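Local atomic coordinates of glyoxylate reductase (Paecilomyces sp. J18, PDB entry 3WNV), a protein that reduces glyoxylate, presumably to glycolate with a nicotinamide nucleotide as hydride donor, as a member of the D-isomer-specific 2-hydroxyacid dehydrogenase family. Residues A[5-10]-A[46-51]; A[50-55]-A[78-83]. One frame throughout, in Å; residues are numbered along the deposited sequence.

Interactions 1 and 2 lie side by side in the five-stranded parallel sheet of one domain, with centres about 7 Å apart. Strand 51-57 joins them: interaction 1 sets its entry loop against strand 5-9, and interaction 2 continues across to strand 81-85. Asp50 and Val51 belong to both contacts, and further backbone pairing, such as Ala5 O to Ile52 N at 2.8 Å, ties them together. Along the chain the order is 5-10, 46-55 and 78-83, each step passing through helices. The strand order 2-1-3-4-5 is that of a flavodoxin-like fold, consistent with the substrate-binding domain of this family; the seven-stranded sheet belongs to the Rossmann-type domain.

Interaction 1 (A[5-10]-A[46-51]); sequences AALLIG and GQYDDV
Leu7 meets one face of the Tyr48 ring, its CD2 lying 3.8 Å from the ring centroid and 8° off the normal, which defines a CH-pi contact over the centre. On the opposite face lies CG of Gln47, displaced toward the rim. The second methyl of Leu7 works nearer the hydroxyl end, with CD1 3.9 Å from Tyr48 CE1. In Leu7, chi1 of 170° turns CG away from the backbone N and toward the ring, and the second torsion then sets CD2 over its centre and CD1 near CE1. The Tyr48 hydroxyl is bonded to Asn42 in helix 36-45, which tethers the far end of the ring to that helix.

Beside this CH-pi contact, Leu7 CB packs on Val51 CG1 at 3.8 Å, while Val51 CG2 faces Ala5 CB at 4.1 Å. Ala5 and Val51 form a parallel bridge. Ala5 N donates to Asp50 O at 2.9 Å; the angle at hydrogen is only 140°, and the donor stands above the carbonyl plane. A CA-H...O contact runs from Val51 CA to Ala5 O at 3.3 Å.

One bent backbone bond therefore starts the strand pairing, and the side chains join through apolar contact alone: the leucine methyls on the tethered ring of Tyr48, and Val51 against Ala5 and Leu7.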
ATOM      1  N   ALA A   5      21.474  11.408  17.578  1.00 14.07           N
ATOM      2  CA  ALA A   5      20.168  10.981  18.091  1.00 15.74           C
ATOM      3  C   ALA A   5      19.313  10.346  17.000  1.00 19.74           C
ATOM      4  O   ALA A   5      19.474  10.654  15.803  1.00 17.85           O
ATOM      5  CB  ALA A   5      19.447  12.148  18.743  1.00 14.77           C
ATOM      6  N   ALA A   6      18.399   9.470  17.403  1.00 13.17           N
ATOM      7  CA  ALA A   6      17.360   8.986  16.502  1.00 11.96           C
ATOM      8  C   ALA A   6      15.977   9.425  17.018  1.00 17.50           C
ATOM      9  O   ALA A   6      15.735   9.432  18.221  1.00 19.34           O
ATOM     10  CB  ALA A   6      17.401   7.477  16.366  1.00 13.47           C
ATOM     11  N   LEU A   7      15.071   9.774  16.113  1.00 13.82           N
ATOM     12  CA  LEU A   7      13.767  10.273  16.530  1.00 11.20           C
ATOM     13  C   LEU A   7      12.667   9.364  16.007  1.00 15.25           C
ATOM     14  O   LEU A   7      12.595   9.073  14.802  1.00 14.09           O
ATOM     15  CB  LEU A   7      13.561  11.693  16.000  1.00 13.49           C
ATOM     16  CG  LEU A   7      12.144  12.248  16.160  1.00 13.56           C
ATOM     17  CD1 LEU A   7      11.819  12.432  17.636  1.00 17.91           C
ATOM     18  CD2 LEU A   7      12.033  13.609  15.412  1.00 17.08           C
ATOM     19  N   LEU A   8      11.802   8.917  16.908  1.00 14.43           N
ATOM     20  CA  LEU A   8      10.698   8.032  16.520  1.00 12.34           C
ATOM     21  C   LEU A   8       9.426   8.877  16.372  1.00 16.32           C
ATOM     22  O   LEU A   8       9.039   9.561  17.322  1.00 16.00           O
ATOM     23  CB  LEU A   8      10.472   7.025  17.652  1.00 14.81           C
ATOM     24  CG  LEU A   8       9.107   6.282  17.574  1.00  8.98           C
ATOM     25  CD1 LEU A   8       8.843   5.555  16.242  1.00 13.19           C
ATOM     26  CD2 LEU A   8       8.943   5.271  18.747  1.00 14.56           C
ATOM     27  N   ILE A   9       8.803   8.856  15.191  1.00 17.05           N
ATOM     28  CA  ILE A   9       7.533   9.552  14.989  1.00 18.84           C
ATOM     29  C   ILE A   9       6.427   8.513  15.118  1.00 14.66           C
ATOM     30  O   ILE A   9       6.428   7.524  14.400  1.00 14.74           O
ATOM     31  CB  ILE A   9       7.367  10.135  13.558  1.00 15.12           C
ATOM     32  CG1 ILE A   9       8.589  10.975  13.116  1.00 18.15           C
ATOM     33  CG2 ILE A   9       6.075  10.982  13.505  1.00 15.61           C
ATOM     34  CD1 ILE A   9       8.869  12.178  13.954  1.00 18.36           C
ATOM     35  N   GLY A  10       5.480   8.730  16.022  1.00 14.90           N
ATOM     36  CA  GLY A  10       4.388   7.781  16.135  1.00 15.22           C
ATOM     37  C   GLY A  10       4.772   6.619  17.031  1.00 15.60           C
ATOM     38  O   GLY A  10       5.562   6.793  17.952  1.00 17.61           O
ATOM     39  N   GLY A  46      15.229  23.671  17.885  1.00 26.72           N
ATOM     40  CA  GLY A  46      16.590  23.169  18.040  1.00 24.07           C
ATOM     41  C   GLY A  46      16.680  21.846  18.802  1.00 28.10           C
ATOM     42  O   GLY A  46      17.758  21.263  18.948  1.00 28.37           O
ATOM     43  N   GLN A  47      15.551  21.352  19.290  1.00 28.50           N
ATOM     44  CA  GLN A  47      15.608  20.172  20.157  1.00 28.83           C
ATOM     45  C   GLN A  47      15.928  18.901  19.383  1.00 26.07           C
ATOM     46  O   GLN A  47      16.371  17.922  19.969  1.00 24.77           O
ATOM     47  CB  GLN A  47      14.317  20.002  20.960  1.00 29.84           C
ATOM     48  CG  GLN A  47      13.134  19.555  20.154  1.00 28.82           C
ATOM     49  CD  GLN A  47      11.875  19.454  21.003  1.00 35.62           C
ATOM     50  OE1 GLN A  47      11.280  20.470  21.359  1.00 40.46           O
ATOM     51  NE2 GLN A  47      11.462  18.231  21.329  1.00 32.66           N
ATOM     52  N   TYR A  48      15.698  18.907  18.074  1.00 22.13           N
ATOM     53  CA  TYR A  48      16.060  17.774  17.243  1.00 18.74           C
ATOM     54  C   TYR A  48      17.387  18.019  16.494  1.00 17.94           C
ATOM     55  O   TYR A  48      17.688  17.327  15.529  1.00 17.54           O
ATOM     56  CB  TYR A  48      14.973  17.522  16.216  1.00 20.54           C
ATOM     57  CG  TYR A  48      13.618  17.198  16.790  1.00 20.97           C
ATOM     58  CD1 TYR A  48      13.493  16.540  18.010  1.00 21.95           C
ATOM     59  CD2 TYR A  48      12.465  17.504  16.087  1.00 19.56           C
ATOM     60  CE1 TYR A  48      12.232  16.194  18.512  1.00 24.70           C
ATOM     61  CE2 TYR A  48      11.196  17.149  16.575  1.00 17.30           C
ATOM     62  CZ  TYR A  48      11.100  16.510  17.805  1.00 24.73           C
ATOM     63  OH  TYR A  48       9.862  16.160  18.323  1.00 26.57           O
ATOM     64  N   ASP A  49      18.177  18.991  16.936  1.00 18.97           N
ATOM     65  CA  ASP A  49      19.352  19.418  16.168  1.00 16.91           C
ATOM     66  C   ASP A  49      20.490  18.384  16.089  1.00 18.50           C
ATOM     67  O   ASP A  49      21.415  18.523  15.288  1.00 17.62           O
ATOM     68  CB  ASP A  49      19.825  20.801  16.626  1.00 22.82           C
ATOM     69  CG  ASP A  49      19.123  21.929  15.860  1.00 26.32           C
ATOM     70  OD1 ASP A  49      18.107  21.663  15.151  1.00 23.60           O
ATOM     71  OD2 ASP A  49      19.596  23.074  15.950  1.00 30.19           O
ATOM     72  N   ASP A  50      20.422  17.341  16.912  1.00 19.23           N
ATOM     73  CA  ASP A  50      21.381  16.239  16.825  1.00 22.02           C
ATOM     74  C   ASP A  50      20.796  14.978  16.191  1.00 17.85           C
ATOM     75  O   ASP A  50      21.440  13.927  16.169  1.00 18.55           O
ATOM     76  CB  ASP A  50      21.897  15.893  18.227  1.00 21.39           C
ATOM     77  CG  ASP A  50      22.824  16.998  18.805  1.00 46.79           C
ATOM     78  OD1 ASP A  50      23.851  17.379  18.162  1.00 36.29           O
ATOM     79  OD2 ASP A  50      22.496  17.513  19.900  1.00 51.58           O
ATOM     80  N   VAL A  51      19.582  15.066  15.671  1.00 15.65           N
ATOM     81  CA  VAL A  51      18.919  13.859  15.147  1.00 12.89           C
ATOM     82  C   VAL A  51      19.471  13.492  13.777  1.00 16.23           C
ATOM     83  O   VAL A  51      19.331  14.271  12.836  1.00 15.00           O
ATOM     84  CB  VAL A  51      17.422  14.074  15.030  1.00 16.62           C
ATOM     85  CG1 VAL A  51      16.763  12.878  14.286  1.00 14.74           C
ATOM     86  CG2 VAL A  51      16.812  14.272  16.428  1.00 15.54           C
TER

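Interaction 2 (A[50-55]-A[78-83]); sequences DVIAIY and SVKYIC
Backbone hydrogen bonds define the pairing of 50-55 with 78-83. The axes of strands 51-55 and 81-83 approach to 4.7 Å and run parallel within 18°, with Ala53 bridged to Tyr81, Ile54 to Ile82 and Tyr55 to Cys83. Cys83 N points almost straight at Ile54 O, 2.8 Å away with 172° at hydrogen, whereas Ile54 N reaches Tyr81 O at 3.0 Å from above the carbonyl plane. At the other end Ile52 O accepts Lys80 N at 2.8 Å and, weakly, Tyr81 N at 3.2 Å. Two successive N-H groups thus share one carbonyl, and the nearest CA partners shift from Ile52-Val79 to Ala53-Tyr81, with Lys80 as the extra residue, just before the first bridge.

One side-chain bond extends the join to the residues ahead of strand 81-83. Ser78 OG gives a hydrogen bond to Val51 O at 3.0 Å; chi1 of 50° sets OG between the backbone N and carbonyl carbon of Ser78, where it can bridge the gap from above the acceptor's plane. The same OG has a weak bond to Asp49 O.

CA-H...O contacts, such as Ala53 CA to Tyr81 O, fill in between the N-H bonds.

Apolar packing follows the two faces. Ala53 CB meets Tyr81 CB at 3.9 Å on one face; on the other, Ile54 CD1 crosses to Val79 CG1 at 4.2 Å, and Ile54 CB lies near the Ile82 side chain. Ahead of the first bridge, Ile52 CG1 rests against Lys80 CB.

Two short helices, 61-64 and 69-74, link these neighbouring strands in a beta-alpha-beta crossover. Helix 297-317 packs on the face of Ala53, Tyr55 and Cys83, Ile82 touches Phe67 from the opposite face, and strands 5-9 and 103-105 flank the pair.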
ATOM      1  N   ASP A  50      20.422  17.341  16.912  1.00 19.23           N
ATOM      2  CA  ASP A  50      21.381  16.239  16.825  1.00 22.02           C
ATOM      3  C   ASP A  50      20.796  14.978  16.191  1.00 17.85           C
ATOM      4  O   ASP A  50      21.440  13.927  16.169  1.00 18.55           O
ATOM      5  CB  ASP A  50      21.897  15.893  18.227  1.00 21.39           C
ATOM      6  CG  ASP A  50      22.824  16.998  18.805  1.00 46.79           C
ATOM      7  OD1 ASP A  50      23.851  17.379  18.162  1.00 36.29           O
ATOM      8  OD2 ASP A  50      22.496  17.513  19.900  1.00 51.58           O
ATOM      9  N   VAL A  51      19.582  15.066  15.671  1.00 15.65           N
ATOM     10  CA  VAL A  51      18.919  13.859  15.147  1.00 12.89           C
ATOM     11  C   VAL A  51      19.471  13.492  13.777  1.00 16.23           C
ATOM     12  O   VAL A  51      19.331  14.271  12.836  1.00 15.00           O
ATOM     13  CB  VAL A  51      17.422  14.074  15.030  1.00 16.62           C
ATOM     14  CG1 VAL A  51      16.763  12.878  14.286  1.00 14.74           C
ATOM     15  CG2 VAL A  51      16.812  14.272  16.428  1.00 15.54           C
ATOM     16  N   ILE A  52      20.098  12.322  13.657  1.00 17.03           N
ATOM     17  CA  ILE A  52      20.672  11.876  12.374  1.00 14.52           C
ATOM     18  C   ILE A  52      19.693  11.005  11.604  1.00 16.53           C
ATOM     19  O   ILE A  52      19.741  10.930  10.372  1.00 16.28           O
ATOM     20  CB  ILE A  52      22.016  11.111  12.575  1.00 19.34           C
ATOM     21  CG1 ILE A  52      22.660  10.714  11.240  1.00 19.96           C
ATOM     22  CG2 ILE A  52      21.824   9.865  13.403  1.00 21.71           C
ATOM     23  CD1 ILE A  52      24.042  10.072  11.430  1.00 28.69           C
ATOM     24  N   ALA A  53      18.783  10.347  12.317  1.00 14.04           N
ATOM     25  CA  ALA A  53      17.857   9.432  11.645  1.00 11.62           C
ATOM     26  C   ALA A  53      16.484   9.470  12.274  1.00 12.55           C
ATOM     27  O   ALA A  53      16.361   9.624  13.478  1.00 12.62           O
ATOM     28  CB  ALA A  53      18.387   8.034  11.682  1.00 13.32           C
ATOM     29  N   ILE A  54      15.459   9.220  11.463  1.00 10.30           N
ATOM     30  CA  ILE A  54      14.084   9.326  11.927  1.00 11.09           C
ATOM     31  C   ILE A  54      13.378   8.047  11.548  1.00 10.78           C
ATOM     32  O   ILE A  54      13.471   7.607  10.397  1.00 13.78           O
ATOM     33  CB  ILE A  54      13.355  10.482  11.219  1.00 12.35           C
ATOM     34  CG1 ILE A  54      13.808  11.837  11.778  1.00 17.19           C
ATOM     35  CG2 ILE A  54      11.819  10.332  11.369  1.00 11.52           C
ATOM     36  CD1 ILE A  54      13.232  13.025  10.938  1.00 10.50           C
ATOM     37  N   TYR A  55      12.656   7.452  12.492  1.00 10.63           N
ATOM     38  CA  TYR A  55      11.768   6.337  12.183  1.00  6.55           C
ATOM     39  C   TYR A  55      10.389   6.923  12.022  1.00 10.81           C
ATOM     40  O   TYR A  55       9.932   7.638  12.917  1.00 11.11           O
ATOM     41  CB  TYR A  55      11.731   5.372  13.402  1.00 10.42           C
ATOM     42  CG  TYR A  55      10.768   4.186  13.244  1.00 12.61           C
ATOM     43  CD1 TYR A  55       9.379   4.366  13.207  1.00  9.91           C
ATOM     44  CD2 TYR A  55      11.256   2.886  13.208  1.00 11.63           C
ATOM     45  CE1 TYR A  55       8.483   3.262  13.076  1.00 11.53           C
ATOM     46  CE2 TYR A  55      10.393   1.784  13.074  1.00 14.22           C
ATOM     47  CZ  TYR A  55       9.010   1.988  13.000  1.00 16.16           C
ATOM     48  OH  TYR A  55       8.183   0.897  12.899  1.00 14.90           O
ATOM     49  N   SER A  78      20.987  18.213  10.538  1.00 18.87           N
ATOM     50  CA  SER A  78      21.572  16.949  10.981  1.00 19.77           C
ATOM     51  C   SER A  78      20.947  15.689  10.346  1.00 16.73           C
ATOM     52  O   SER A  78      21.596  14.647  10.260  1.00 13.97           O
ATOM     53  CB  SER A  78      21.445  16.847  12.501  1.00 18.05           C
ATOM     54  OG  SER A  78      20.095  17.127  12.896  1.00 15.80           O
ATOM     55  N   VAL A  79      19.685  15.758   9.953  1.00 14.68           N
ATOM     56  CA  VAL A  79      18.967  14.549   9.503  1.00 13.97           C
ATOM     57  C   VAL A  79      19.557  13.985   8.221  1.00 19.22           C
ATOM     58  O   VAL A  79      19.688  14.696   7.214  1.00 16.40           O
ATOM     59  CB  VAL A  79      17.502  14.825   9.273  1.00 15.14           C
ATOM     60  CG1 VAL A  79      16.770  13.545   8.759  1.00 13.53           C
ATOM     61  CG2 VAL A  79      16.856  15.369  10.548  1.00 19.28           C
ATOM     62  N   LYS A  80      19.969  12.722   8.270  1.00 15.99           N
ATOM     63  CA  LYS A  80      20.570  12.085   7.101  1.00 15.44           C
ATOM     64  C   LYS A  80      19.774  10.918   6.573  1.00 14.84           C
ATOM     65  O   LYS A  80      20.001  10.499   5.458  1.00 17.25           O
ATOM     66  CB  LYS A  80      22.037  11.719   7.343  1.00 17.31           C
ATOM     67  CG  LYS A  80      22.869  12.955   7.670  1.00 19.77           C
ATOM     68  CD  LYS A  80      24.288  12.899   7.109  1.00 35.31           C
ATOM     69  CE  LYS A  80      25.037  11.644   7.544  1.00 41.53           C
ATOM     70  NZ  LYS A  80      26.528  11.833   7.503  1.00 48.67           N
ATOM     71  N   TYR A  81      18.848  10.404   7.384  1.00 14.56           N
ATOM     72  CA  TYR A  81      18.091   9.193   7.076  1.00 11.95           C
ATOM     73  C   TYR A  81      16.656   9.332   7.551  1.00 12.87           C
ATOM     74  O   TYR A  81      16.389   9.854   8.645  1.00 14.47           O
ATOM     75  CB  TYR A  81      18.694   7.968   7.763  1.00 16.65           C
ATOM     76  CG  TYR A  81      20.110   7.731   7.370  1.00 17.75           C
ATOM     77  CD1 TYR A  81      20.424   7.068   6.183  1.00 16.45           C
ATOM     78  CD2 TYR A  81      21.143   8.208   8.156  1.00 17.42           C
ATOM     79  CE1 TYR A  81      21.758   6.897   5.803  1.00 19.47           C
ATOM     80  CE2 TYR A  81      22.468   8.022   7.790  1.00 21.27           C
ATOM     81  CZ  TYR A  81      22.759   7.365   6.610  1.00 21.45           C
ATOM     82  OH  TYR A  81      24.069   7.194   6.250  1.00 25.91           O
ATOM     83  N   ILE A  82      15.725   8.824   6.758  1.00 13.77           N
ATOM     84  CA  ILE A  82      14.370   8.631   7.225  1.00 18.25           C
ATOM     85  C   ILE A  82      14.036   7.220   6.880  1.00 15.53           C
ATOM     86  O   ILE A  82      14.081   6.818   5.705  1.00 13.60           O
ATOM     87  CB  ILE A  82      13.369   9.541   6.511  1.00 18.00           C
ATOM     88  CG1 ILE A  82      13.644  10.983   6.875  1.00 14.86           C
ATOM     89  CG2 ILE A  82      11.902   9.191   6.918  1.00 13.30           C
ATOM     90  CD1 ILE A  82      12.868  11.937   5.926  1.00 20.65           C
ATOM     91  N   CYS A  83      13.737   6.441   7.905  1.00 13.43           N
ATOM     92  CA  CYS A  83      13.437   5.040   7.738  1.00  9.12           C
ATOM     93  C   CYS A  83      11.957   4.858   7.949  1.00  8.94           C
ATOM     94  O   CYS A  83      11.437   5.033   9.046  1.00 11.09           O
ATOM     95  CB  CYS A  83      14.288   4.210   8.713  1.00 12.17           C
ATOM     96  SG  CYS A  83      16.097   4.435   8.380  1.00 16.90           S
TER